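Local coordinates for protein glutathione S-transferase-3 (Necator americanus, PDB 3W8S) that binds glutathione and, as a sigma-class glutathione S-transferase, probably catalyses its conjugation to electrophilic substrates with release of a halide, at residues A[124-129]-A[169-174]. Numbering follows the deposited sequence.
Sequences VFLPAR and KKTPTI. With SO4 (sulfate ion), chain C.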
loop_
_atom_site.group_PDB
_atom_site.type_symbol
_atom_site.label_atom_id
_atom_site.label_comp_id
_atom_site.label_asym_id
_atom_site.label_seq_id
_atom_site.Cartn_x
_atom_site.Cartn_y
_atom_site.Cartn_z
ATOM N N VAL A 124 7.201 -2.941 21.494
ATOM C CA VAL A 124 6.942 -2.645 20.077
ATOM C C VAL A 124 5.625 -3.336 19.639
ATOM O O VAL A 124 4.696 -2.672 19.168
ATOM C CB VAL A 124 8.108 -3.062 19.139
ATOM C CG1 VAL A 124 7.734 -2.841 17.654
ATOM C CG2 VAL A 124 9.363 -2.220 19.456
ATOM N N PHE A 125 5.536 -4.637 19.791
ATOM C CA PHE A 125 4.415 -5.324 19.239
ATOM C C PHE A 125 3.065 -4.975 19.911
ATOM O O PHE A 125 2.062 -4.596 19.259
ATOM C CB PHE A 125 4.645 -6.840 19.283
ATOM C CG PHE A 125 3.484 -7.609 18.720
ATOM C CD1 PHE A 125 3.191 -7.563 17.337
ATOM C CD2 PHE A 125 2.635 -8.309 19.532
ATOM C CE1 PHE A 125 2.090 -8.229 16.763
ATOM C CE2 PHE A 125 1.505 -8.977 18.970
ATOM C CZ PHE A 125 1.243 -8.941 17.573
ATOM N N LEU A 126 2.983 -5.177 21.227
ATOM C CA LEU A 126 1.699 -4.981 21.872
ATOM C C LEU A 126 1.179 -3.497 21.842
ATOM O O LEU A 126 0.022 -3.281 21.588
ATOM C CB LEU A 126 1.724 -5.538 23.332
ATOM C CG LEU A 126 1.640 -7.100 23.340
ATOM C CD1 LEU A 126 2.077 -7.742 24.711
ATOM C CD2 LEU A 126 0.287 -7.622 22.832
ATOM N N PRO A 127 2.062 -2.490 22.065
ATOM C CA PRO A 127 1.635 -1.084 21.864
ATOM C C PRO A 127 1.189 -0.816 20.413
ATOM O O PRO A 127 0.250 -0.073 20.232
ATOM C CB PRO A 127 2.913 -0.240 22.208
ATOM C CG PRO A 127 3.637 -1.171 23.243
ATOM C CD PRO A 127 3.437 -2.575 22.601
ATOM N N ALA A 128 1.905 -1.349 19.409
ATOM C CA ALA A 128 1.442 -1.152 18.024
ATOM C C ALA A 128 0.082 -1.807 17.811
ATOM O O ALA A 128 -0.737 -1.166 17.176
ATOM C CB ALA A 128 2.458 -1.716 17.005
ATOM N N ARG A 129 -0.154 -3.053 18.324
ATOM C CA ARG A 129 -1.415 -3.865 18.087
ATOM C C ARG A 129 -2.511 -3.054 18.796
ATOM O O ARG A 129 -3.692 -2.950 18.330
ATOM C CB ARG A 129 -1.347 -5.336 18.753
ATOM C CG ARG A 129 -2.776 -5.803 19.204
ATOM C CD ARG A 129 -3.183 -6.499 20.516
ATOM N NE ARG A 129 -2.698 -5.634 21.372
ATOM C CZ ARG A 129 -2.744 -5.572 22.664
ATOM N NH1 ARG A 129 -3.389 -6.358 23.527
ATOM N NH2 ARG A 129 -2.073 -4.531 22.977
ATOM N N LYS A 169 -1.127 -17.265 18.786
ATOM C CA LYS A 169 -0.526 -18.560 19.131
ATOM C C LYS A 169 0.583 -18.414 20.160
ATOM O O LYS A 169 0.613 -19.160 21.109
ATOM C CB LYS A 169 -0.052 -19.320 17.895
ATOM C CG LYS A 169 -1.223 -19.937 17.114
ATOM C CD LYS A 169 -0.731 -20.237 15.697
ATOM C CE LYS A 169 -1.619 -21.211 14.897
ATOM N NZ LYS A 169 -0.948 -21.362 13.522
ATOM N N LYS A 170 1.460 -17.438 20.004
ATOM C CA LYS A 170 2.524 -17.238 21.004
ATOM C C LYS A 170 2.364 -15.978 21.879
ATOM O O LYS A 170 3.072 -15.831 22.886
ATOM C CB LYS A 170 3.882 -17.253 20.327
ATOM C CG LYS A 170 4.330 -18.672 19.983
ATOM C CD LYS A 170 5.744 -18.691 19.415
ATOM C CE LYS A 170 6.178 -20.131 19.174
ATOM N NZ LYS A 170 7.589 -20.197 18.702
ATOM N N THR A 171 1.466 -15.067 21.496
ATOM C CA THR A 171 1.210 -13.850 22.292
ATOM C C THR A 171 -0.155 -14.037 22.920
ATOM O O THR A 171 -1.187 -13.592 22.340
ATOM C CB THR A 171 1.268 -12.562 21.435
ATOM O OG1 THR A 171 2.521 -12.525 20.765
ATOM C CG2 THR A 171 1.160 -11.227 22.339
ATOM N N PRO A 172 -0.197 -14.661 24.117
ATOM C CA PRO A 172 -1.481 -15.095 24.686
ATOM C C PRO A 172 -2.423 -13.928 25.017
ATOM O O PRO A 172 -3.635 -14.089 25.053
ATOM C CB PRO A 172 -1.079 -15.836 25.985
ATOM C CG PRO A 172 0.426 -16.028 25.931
ATOM C CD PRO A 172 0.926 -14.875 25.071
ATOM N N THR A 173 -1.874 -12.757 25.279
ATOM C CA THR A 173 -2.702 -11.677 25.762
ATOM C C THR A 173 -3.162 -10.801 24.585
ATOM O O THR A 173 -3.677 -9.697 24.782
ATOM C CB THR A 173 -1.870 -10.828 26.717
ATOM O OG1 THR A 173 -0.746 -10.314 25.981
ATOM C CG2 THR A 173 -1.359 -11.718 27.916
ATOM N N ILE A 174 -2.976 -11.284 23.343
ATOM C CA ILE A 174 -3.152 -10.348 22.207
ATOM C C ILE A 174 -4.594 -9.801 22.148
ATOM O O ILE A 174 -4.817 -8.649 21.774
ATOM C CB ILE A 174 -2.771 -10.985 20.835
ATOM C CG1 ILE A 174 -2.616 -9.843 19.840
ATOM C CG2 ILE A 174 -3.840 -12.015 20.422
ATOM C CD1 ILE A 174 -2.181 -10.321 18.500
HETATM S S SO4 C . -1.369 -24.059 10.712
HETATM O O1 SO4 C . -1.586 -24.193 9.259
HETATM O O2 SO4 C . 0.077 -23.952 10.943
HETATM O O3 SO4 C . -2.065 -22.845 11.291
HETATM O O4 SO4 C . -1.865 -25.284 11.368
#
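Arg129 NH1 donates to Ile174 O at 3.2 Å, the one hydrogen bond between the two segments. It is fairly straight (N-H...O angle 160°) and its acceptor lies in the guanidinium plane, although the donor itself stands above the carbonyl plane. NH2 of the same group turns back to Leu126 O at 2.8 Å in its own helix, with a more bent angle of 144°; here the acceptor is tilted from the guanidinium plane, and this donor too lies above the carbonyl plane. The arginine chain bends at chi2 and chi3, which brings its head back toward Leu126 O. Leu126 CD2 covers one guanidinium face, 3.7 Å above its centre, and the same methyl meets Thr171 CG2 tip to tip at 3.7 Å. Next to this pair along the helix, Phe125, with CG anti to the backbone N (chi1 180°), presents its ring edge to the second segment: CZ lies 3.8 Å from Ile174 CD1, and CE2 4.1 Å from Thr171 CG2. Phe105 stacks on that ring and Phe167 of helix 155-170 meets it edge-to-face. The contact thus joins helix 117-143 to the type I turn Thr171-Ile174 that follows helix 155-170, within the all-helical C-terminal domain. Its chemistry implies that the guanidinium, bonded to one carbonyl from each segment, probably ties the turn to the helix, with carbonyl dipoles partly offsetting its charge.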